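Local atomic coordinates of coproheme decarboxylase (Thermus thermophilus, PDB entry 1VDH), a protein that catalyses the hydrogen peroxide-dependent decarboxylation of coproheme to heme b, the last step of coproporphyrin-dependent heme biosynthesis. Residues 104-109 and 142-147; 9-14 and 111-116; 135-140 and 201-206. All blocks are in the same frame, centred on the assembly; numbering follows the deposited sequence.

Interaction 1. Residues 104-109 and 142-147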
# COMPACT_ATOMS: atom_id res chain seq x y z
N ARG A 104 -12.43 -6.96 -11.02
CA ARG A 104 -11.16 -7.69 -10.97
C ARG A 104 -10.44 -7.30 -9.69
O ARG A 104 -10.23 -6.12 -9.42
CB ARG A 104 -10.26 -7.35 -12.17
CG ARG A 104 -10.86 -7.68 -13.53
CD ARG A 104 -9.78 -7.69 -14.62
NE ARG A 104 -8.93 -8.88 -14.53
CZ ARG A 104 -8.14 -9.31 -15.51
NH1 ARG A 104 -8.07 -8.66 -16.66
NH2 ARG A 104 -7.45 -10.44 -15.35
N SER A 105 -10.06 -8.29 -8.88
CA SER A 105 -9.38 -7.99 -7.62
C SER A 105 -7.90 -8.35 -7.62
O SER A 105 -7.12 -7.72 -6.91
CB SER A 105 -10.10 -8.68 -6.46
OG SER A 105 -10.08 -10.09 -6.59
N TYR A 106 -7.53 -9.37 -8.38
CA TYR A 106 -6.14 -9.81 -8.47
C TYR A 106 -5.98 -10.70 -9.70
O TYR A 106 -6.97 -11.18 -10.26
CB TYR A 106 -5.74 -10.59 -7.20
CG TYR A 106 -4.24 -10.80 -7.04
CD1 TYR A 106 -3.38 -9.73 -6.81
CD2 TYR A 106 -3.69 -12.08 -7.12
CE1 TYR A 106 -2.00 -9.92 -6.67
CE2 TYR A 106 -2.31 -12.29 -6.98
CZ TYR A 106 -1.48 -11.21 -6.76
OH TYR A 106 -0.12 -11.41 -6.61
N SER A 107 -4.74 -10.91 -10.12
CA SER A 107 -4.45 -11.75 -11.28
C SER A 107 -2.98 -12.11 -11.28
O SER A 107 -2.19 -11.50 -10.56
CB SER A 107 -4.81 -11.03 -12.59
OG SER A 107 -3.85 -10.04 -12.91
N PHE A 108 -2.62 -13.10 -12.09
CA PHE A 108 -1.23 -13.52 -12.18
C PHE A 108 -1.01 -14.21 -13.52
O PHE A 108 -1.79 -15.08 -13.92
CB PHE A 108 -0.87 -14.48 -11.04
CG PHE A 108 0.60 -14.54 -10.74
CD1 PHE A 108 1.25 -13.47 -10.14
CD2 PHE A 108 1.35 -15.68 -11.07
CE1 PHE A 108 2.62 -13.53 -9.86
CE2 PHE A 108 2.71 -15.74 -10.79
CZ PHE A 108 3.35 -14.66 -10.18
N TYR A 109 0.01 -13.77 -14.23
CA TYR A 109 0.37 -14.36 -15.51
C TYR A 109 1.71 -15.06 -15.33
O TYR A 109 2.69 -14.45 -14.90
CB TYR A 109 0.46 -13.31 -16.62
CG TYR A 109 1.06 -13.83 -17.90
CD1 TYR A 109 2.08 -13.14 -18.55
CD2 TYR A 109 0.63 -15.05 -18.45
CE1 TYR A 109 2.66 -13.63 -19.71
CE2 TYR A 109 1.21 -15.55 -19.62
CZ TYR A 109 2.23 -14.84 -20.24
OH TYR A 109 2.81 -15.32 -21.39
N VAL A 142 -8.25 -25.51 -4.16
CA VAL A 142 -7.03 -24.96 -4.72
C VAL A 142 -6.44 -23.94 -3.75
O VAL A 142 -7.17 -23.27 -3.01
CB VAL A 142 -7.27 -24.25 -6.08
CG1 VAL A 142 -8.13 -23.00 -5.90
CG2 VAL A 142 -5.93 -23.87 -6.72
N CYS A 143 -5.12 -23.90 -3.70
CA CYS A 143 -4.38 -22.93 -2.90
C CYS A 143 -3.40 -22.28 -3.86
O CYS A 143 -2.59 -22.98 -4.49
CB CYS A 143 -3.59 -23.60 -1.77
SG CYS A 143 -2.32 -22.50 -1.01
N PHE A 144 -3.52 -20.97 -4.05
CA PHE A 144 -2.60 -20.25 -4.92
C PHE A 144 -1.87 -19.17 -4.16
O PHE A 144 -2.47 -18.43 -3.38
CB PHE A 144 -3.33 -19.57 -6.09
CG PHE A 144 -2.45 -18.58 -6.83
CD1 PHE A 144 -2.60 -17.21 -6.62
CD2 PHE A 144 -1.44 -19.02 -7.68
CE1 PHE A 144 -1.73 -16.29 -7.23
CE2 PHE A 144 -0.57 -18.12 -8.29
CZ PHE A 144 -0.72 -16.75 -8.06
N TYR A 145 -0.58 -19.05 -4.44
CA TYR A 145 0.25 -18.01 -3.84
C TYR A 145 1.48 -17.78 -4.69
O TYR A 145 2.00 -18.71 -5.31
CB TYR A 145 0.66 -18.37 -2.41
CG TYR A 145 1.53 -19.60 -2.28
CD1 TYR A 145 2.93 -19.49 -2.23
CD2 TYR A 145 0.97 -20.87 -2.17
CE1 TYR A 145 3.73 -20.62 -2.06
CE2 TYR A 145 1.76 -22.00 -2.00
CZ TYR A 145 3.14 -21.87 -1.95
OH TYR A 145 3.91 -22.99 -1.79
N PRO A 146 1.89 -16.51 -4.84
CA PRO A 146 3.08 -16.18 -5.62
C PRO A 146 4.25 -16.08 -4.63
O PRO A 146 4.04 -15.96 -3.42
CB PRO A 146 2.72 -14.82 -6.21
CG PRO A 146 1.97 -14.17 -5.09
CD PRO A 146 1.08 -15.30 -4.57
N MET A 147 5.47 -16.13 -5.14
CA MET A 147 6.64 -16.04 -4.27
C MET A 147 7.90 -15.68 -5.04
O MET A 147 7.94 -15.81 -6.27
CB MET A 147 6.87 -17.37 -3.52
CG MET A 147 7.26 -18.56 -4.41
SD MET A 147 7.56 -20.09 -3.46
CE MET A 147 9.15 -19.73 -2.73

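Interaction 2. Residues 9-14 and 111-116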
# COMPACT_ATOMS: atom_id res chain seq x y z
N THR A 9 19.89 -21.47 -13.05
CA THR A 9 19.05 -22.64 -12.95
C THR A 9 18.48 -22.98 -14.33
O THR A 9 18.06 -22.08 -15.07
CB THR A 9 17.88 -22.38 -11.98
OG1 THR A 9 18.41 -21.98 -10.71
CG2 THR A 9 17.02 -23.62 -11.81
N HIS A 10 18.50 -24.26 -14.69
CA HIS A 10 17.96 -24.72 -15.97
C HIS A 10 16.45 -24.83 -15.84
O HIS A 10 15.94 -25.27 -14.81
CB HIS A 10 18.50 -26.11 -16.33
CG HIS A 10 20.00 -26.20 -16.31
ND1 HIS A 10 20.78 -25.73 -17.34
CD2 HIS A 10 20.84 -26.72 -15.39
CE1 HIS A 10 22.06 -25.96 -17.05
NE2 HIS A 10 22.12 -26.56 -15.88
N THR A 11 15.73 -24.47 -16.90
CA THR A 11 14.27 -24.55 -16.88
C THR A 11 13.68 -25.08 -18.18
O THR A 11 14.31 -25.01 -19.24
CB THR A 11 13.60 -23.17 -16.61
OG1 THR A 11 13.96 -22.24 -17.64
CG2 THR A 11 14.01 -22.61 -15.26
N LEU A 12 12.47 -25.61 -18.06
CA LEU A 12 11.69 -26.11 -19.18
C LEU A 12 10.34 -25.44 -19.02
O LEU A 12 9.74 -25.51 -17.94
CB LEU A 12 11.53 -27.63 -19.11
CG LEU A 12 12.77 -28.50 -19.34
CD1 LEU A 12 12.38 -29.97 -19.24
CD2 LEU A 12 13.37 -28.20 -20.71
N GLU A 13 9.87 -24.76 -20.06
CA GLU A 13 8.59 -24.07 -20.01
C GLU A 13 7.49 -24.90 -20.65
O GLU A 13 7.71 -25.54 -21.68
CB GLU A 13 8.67 -22.71 -20.70
CG GLU A 13 9.37 -21.63 -19.89
CD GLU A 13 10.84 -21.92 -19.66
OE1 GLU A 13 11.56 -22.19 -20.65
OE2 GLU A 13 11.28 -21.87 -18.50
N GLY A 14 6.30 -24.86 -20.05
CA GLY A 14 5.16 -25.59 -20.57
C GLY A 14 4.04 -24.62 -20.89
O GLY A 14 4.27 -23.56 -21.47
N VAL A 111 4.14 -19.00 -16.50
CA VAL A 111 4.35 -20.12 -17.41
C VAL A 111 4.82 -21.34 -16.63
O VAL A 111 5.78 -21.26 -15.87
CB VAL A 111 5.42 -19.78 -18.50
CG1 VAL A 111 5.65 -20.97 -19.41
CG2 VAL A 111 4.98 -18.57 -19.32
N VAL A 112 4.13 -22.47 -16.80
CA VAL A 112 4.49 -23.72 -16.11
C VAL A 112 5.99 -23.94 -16.28
O VAL A 112 6.51 -23.93 -17.40
CB VAL A 112 3.69 -24.93 -16.64
CG1 VAL A 112 4.22 -26.23 -16.03
CG2 VAL A 112 2.22 -24.77 -16.28
N GLU A 113 6.68 -24.08 -15.15
CA GLU A 113 8.13 -24.22 -15.16
C GLU A 113 8.64 -25.44 -14.39
O GLU A 113 8.20 -25.72 -13.28
CB GLU A 113 8.74 -22.95 -14.56
CG GLU A 113 10.26 -22.91 -14.55
CD GLU A 113 10.78 -21.85 -13.61
OE1 GLU A 113 10.82 -20.66 -13.99
OE2 GLU A 113 11.15 -22.21 -12.47
N LEU A 114 9.56 -26.16 -15.02
CA LEU A 114 10.19 -27.33 -14.40
C LEU A 114 11.66 -26.94 -14.30
O LEU A 114 12.31 -26.67 -15.31
CB LEU A 114 10.01 -28.57 -15.28
CG LEU A 114 8.57 -28.93 -15.66
CD1 LEU A 114 8.56 -30.28 -16.37
CD2 LEU A 114 7.69 -28.99 -14.42
N GLY A 115 12.18 -26.87 -13.08
CA GLY A 115 13.56 -26.49 -12.90
C GLY A 115 14.51 -27.53 -12.33
O GLY A 115 14.09 -28.49 -11.68
N SER A 116 15.79 -27.31 -12.60
CA SER A 116 16.86 -28.18 -12.13
C SER A 116 18.07 -27.29 -11.88
O SER A 116 18.47 -26.53 -12.75
CB SER A 116 17.21 -29.23 -13.19
OG SER A 116 18.21 -30.10 -12.69

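Interaction 3. Residues 135-140 and 201-206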
# COMPACT_ATOMS: atom_id res chain seq x y z
N ARG A 135 -3.18 -30.74 -16.16
CA ARG A 135 -4.61 -30.53 -16.23
C ARG A 135 -5.10 -30.19 -14.83
O ARG A 135 -4.65 -30.78 -13.85
CB ARG A 135 -5.34 -31.78 -16.73
CG ARG A 135 -5.53 -31.84 -18.23
CD ARG A 135 -4.21 -31.99 -18.97
NE ARG A 135 -4.43 -32.28 -20.38
CZ ARG A 135 -3.46 -32.51 -21.26
NH1 ARG A 135 -3.76 -32.77 -22.53
NH2 ARG A 135 -2.18 -32.46 -20.89
N VAL A 136 -6.02 -29.23 -14.75
CA VAL A 136 -6.59 -28.81 -13.48
C VAL A 136 -7.59 -29.87 -12.99
O VAL A 136 -8.51 -30.23 -13.72
CB VAL A 136 -7.33 -27.46 -13.64
CG1 VAL A 136 -8.00 -27.07 -12.36
CG2 VAL A 136 -6.37 -26.38 -14.10
N PRO A 137 -7.40 -30.40 -11.76
CA PRO A 137 -8.31 -31.42 -11.23
C PRO A 137 -9.74 -30.90 -11.09
O PRO A 137 -9.97 -29.71 -10.86
CB PRO A 137 -7.66 -31.80 -9.89
CG PRO A 137 -6.84 -30.60 -9.53
CD PRO A 137 -6.27 -30.16 -10.84
N LYS A 138 -10.71 -31.80 -11.24
CA LYS A 138 -12.12 -31.42 -11.21
C LYS A 138 -12.89 -31.65 -9.92
O LYS A 138 -14.09 -31.92 -9.94
CB LYS A 138 -12.85 -32.09 -12.37
CG LYS A 138 -12.15 -31.92 -13.72
CD LYS A 138 -12.06 -30.45 -14.10
CE LYS A 138 -11.31 -30.28 -15.41
NZ LYS A 138 -11.28 -28.86 -15.83
N SER A 139 -12.21 -31.49 -8.79
CA SER A 139 -12.84 -31.65 -7.48
C SER A 139 -11.89 -31.09 -6.44
O SER A 139 -10.75 -30.74 -6.75
CB SER A 139 -13.10 -33.14 -7.18
OG SER A 139 -11.89 -33.87 -7.09
N GLY A 140 -12.36 -31.00 -5.20
CA GLY A 140 -11.51 -30.51 -4.14
C GLY A 140 -11.31 -29.01 -4.06
O GLY A 140 -12.19 -28.23 -4.42
N ASP A 201 0.46 -23.36 -7.36
CA ASP A 201 -0.90 -23.89 -7.25
C ASP A 201 -0.85 -25.25 -6.56
O ASP A 201 -0.14 -26.15 -7.02
CB ASP A 201 -1.53 -24.09 -8.62
CG ASP A 201 -1.92 -22.79 -9.27
OD1 ASP A 201 -2.95 -22.21 -8.87
OD2 ASP A 201 -1.19 -22.35 -10.17
N LEU A 202 -1.55 -25.37 -5.45
CA LEU A 202 -1.63 -26.63 -4.72
C LEU A 202 -3.07 -27.11 -4.86
O LEU A 202 -4.00 -26.30 -4.80
CB LEU A 202 -1.29 -26.43 -3.23
CG LEU A 202 0.06 -25.79 -2.87
CD1 LEU A 202 0.23 -25.75 -1.35
CD2 LEU A 202 1.21 -26.57 -3.51
N PHE A 203 -3.25 -28.41 -5.07
CA PHE A 203 -4.58 -28.98 -5.22
C PHE A 203 -4.74 -30.13 -4.23
O PHE A 203 -3.84 -30.96 -4.10
CB PHE A 203 -4.78 -29.51 -6.65
CG PHE A 203 -4.61 -28.46 -7.71
CD1 PHE A 203 -5.62 -27.53 -7.96
CD2 PHE A 203 -3.45 -28.41 -8.47
CE1 PHE A 203 -5.47 -26.57 -8.97
CE2 PHE A 203 -3.29 -27.45 -9.47
CZ PHE A 203 -4.31 -26.53 -9.72
N SER A 204 -5.88 -30.17 -3.54
CA SER A 204 -6.13 -31.21 -2.55
C SER A 204 -7.61 -31.31 -2.25
O SER A 204 -8.37 -30.38 -2.52
CB SER A 204 -5.39 -30.87 -1.24
OG SER A 204 -5.51 -31.92 -0.28
N GLU A 205 -8.03 -32.44 -1.68
CA GLU A 205 -9.43 -32.64 -1.32
C GLU A 205 -9.73 -32.07 0.06
O GLU A 205 -10.88 -32.04 0.48
CB GLU A 205 -9.79 -34.14 -1.34
CG GLU A 205 -9.65 -34.80 -2.71
CD GLU A 205 -10.54 -34.18 -3.78
OE1 GLU A 205 -11.75 -33.99 -3.53
OE2 GLU A 205 -10.03 -33.89 -4.88
N ASP A 206 -8.69 -31.62 0.75
CA ASP A 206 -8.82 -31.05 2.08
C ASP A 206 -7.90 -29.83 2.19
O ASP A 206 -6.69 -29.96 2.09
CB ASP A 206 -8.43 -32.10 3.13
CG ASP A 206 -8.71 -31.66 4.57
OD1 ASP A 206 -9.01 -30.47 4.82
OD2 ASP A 206 -8.60 -32.51 5.48

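Interaction 1. Residues 104-109 and 142-147
Phe108 and Phe144 meet ring against ring. The CZ corner of Phe144 presses on the root of the Phe108 ring, 3.7 Å from Phe108 CG and equally near its CB. The two planes are inclined at 53°, so the pair is oblique. Pro146 extends the patch: its CB lies 3.9 Å from Phe108 CE1. Tyr106 reaches the same Phe144 ring. Its CE2 comes to Phe144 CE1 at 4.0 Å, each atom near the plane of the other ring, so these two rings meet edge to edge. The hydroxyl end of Tyr106 passes by Pro146, and Tyr106 OH is 3.8 Å from Pro146 CG. All three aromatic side chains carry CG anti to the backbone N (chi1 -158° for Phe108), which sends the rings inward. The strands 104-109 and 142-147 are not paired with each other; they face each other across the barrel of the chlorite dismutase family, their axes 9.4 Å apart and crossing at 69°. No hydrogen bond joins them. Further out, His19 stacks on Phe144, and Phe233 meets the Tyr106 ring. Ser105 and Tyr106 both face Phe21 in a classic beta bulge. On the 142-147 strand, Tyr145, the predicted active-site residue, points away from this cluster and stacks with Phe232. Ser107 also points away, and its OG bonds to His70 ND1 of a neighbouring subunit.

Interaction 2. Residues 9-14 and 111-116
Glu13 OE2 is gripped by two groups: Thr11 OG1, which donates to its syn lone pair at 2.8 Å, and Lys211 NZ of a neighbouring subunit, in a salt bridge. The residues belong to two antiparallel strands of the barrel sheet, 10-14 and 111-116. Five backbone hydrogen bonds zip them together. Leu12 and Leu114 form a hydrogen-bonded pair, with Leu12 N to Leu114 O and Leu114 N to Leu12 O. His10 and Ser116 form another, and Gly14 N adds a bond of 2.8 Å to Val112 O. Thr11 with Gly115 and Glu13 with Glu113 are the non-hydrogen-bonded pairs between them. On the face of Thr11 and Glu13, Glu113 stretches out with CG anti to the backbone N (chi1 -177°), and its carboxylate carbon CD lies 3.7 Å from Thr11 CG2. Glu113 OE1 pairs with the same Lys211, which probably offsets the repulsion between the two carboxylates. Glu113 OE2 accepts from Trp198 NE1. The opposite face is apolar at Leu12 and Leu114, where Leu114 also touches Leu121, Val128 and Leu132. Beside Glu13, Val111 CG1 lies 3.7 Å from Glu13 CB and 3.6 Å from Gly14 O.

Interaction 3. Residues 135-140 and 201-206
Pro137 stands across one face of the Phe203 ring, its CD above the centre, 3.9 Å from the centroid and 8° off the normal, a CH-pi contact. Its CG sits nearer the root of the ring, 3.6 Å from Phe203 CG. Val136 comes at the ring obliquely, with CG1 4.3 Å from Phe203 CE1. Replacing Phe203 with an alanine would probably leave Pro137 without the ring face it rests on and open a gap beside Val136. Further along, the contact turns polar. Ser139 OG donates to Glu205 OE2 at 2.9 Å, on the syn side and 23° out of the carboxylate plane. The Glu205 chain bends at CG (chi2 -60°), which folds the carboxylate back toward Ser139 and Gly140. Gly140 CA lies 3.5 Å from Ser204 O and near the Glu205 carboxylate, with no side chain between, at backbone angles that glycine tolerates. Met184 and Tyr65 also pack on Phe203, while Asp206 caps the start of helix 207-217 through Val208 N. The contact lays the loop before strand 141-152 over the end of strand 198-204, at one end of the beta barrel of the chlorite dismutase family.

Interaction 1 is the core contact: aromatic rings and a proline from strands not paired with each other meet inside the barrel. Interactions 2 and 3 are only partly buried. Interaction 2 joins neighbouring strands by backbone bonds, and its charged face meets another subunit. Interaction 3 combines a proline set against a buried phenylalanine with an exposed serine-glutamate bond, and no other subunit touches it. Interactions 1 and 2 share strand 102-116, and both reach another subunit. Interactions 1 and 3 touch, since strands 141-152 and 198-204 are neighbours: Val142 CG2 packs on Phe203 CE1 at 3.5 Å. Interactions 2 and 3 do not touch, their nearest atoms about 7 Å apart, yet all reach one curled sheet.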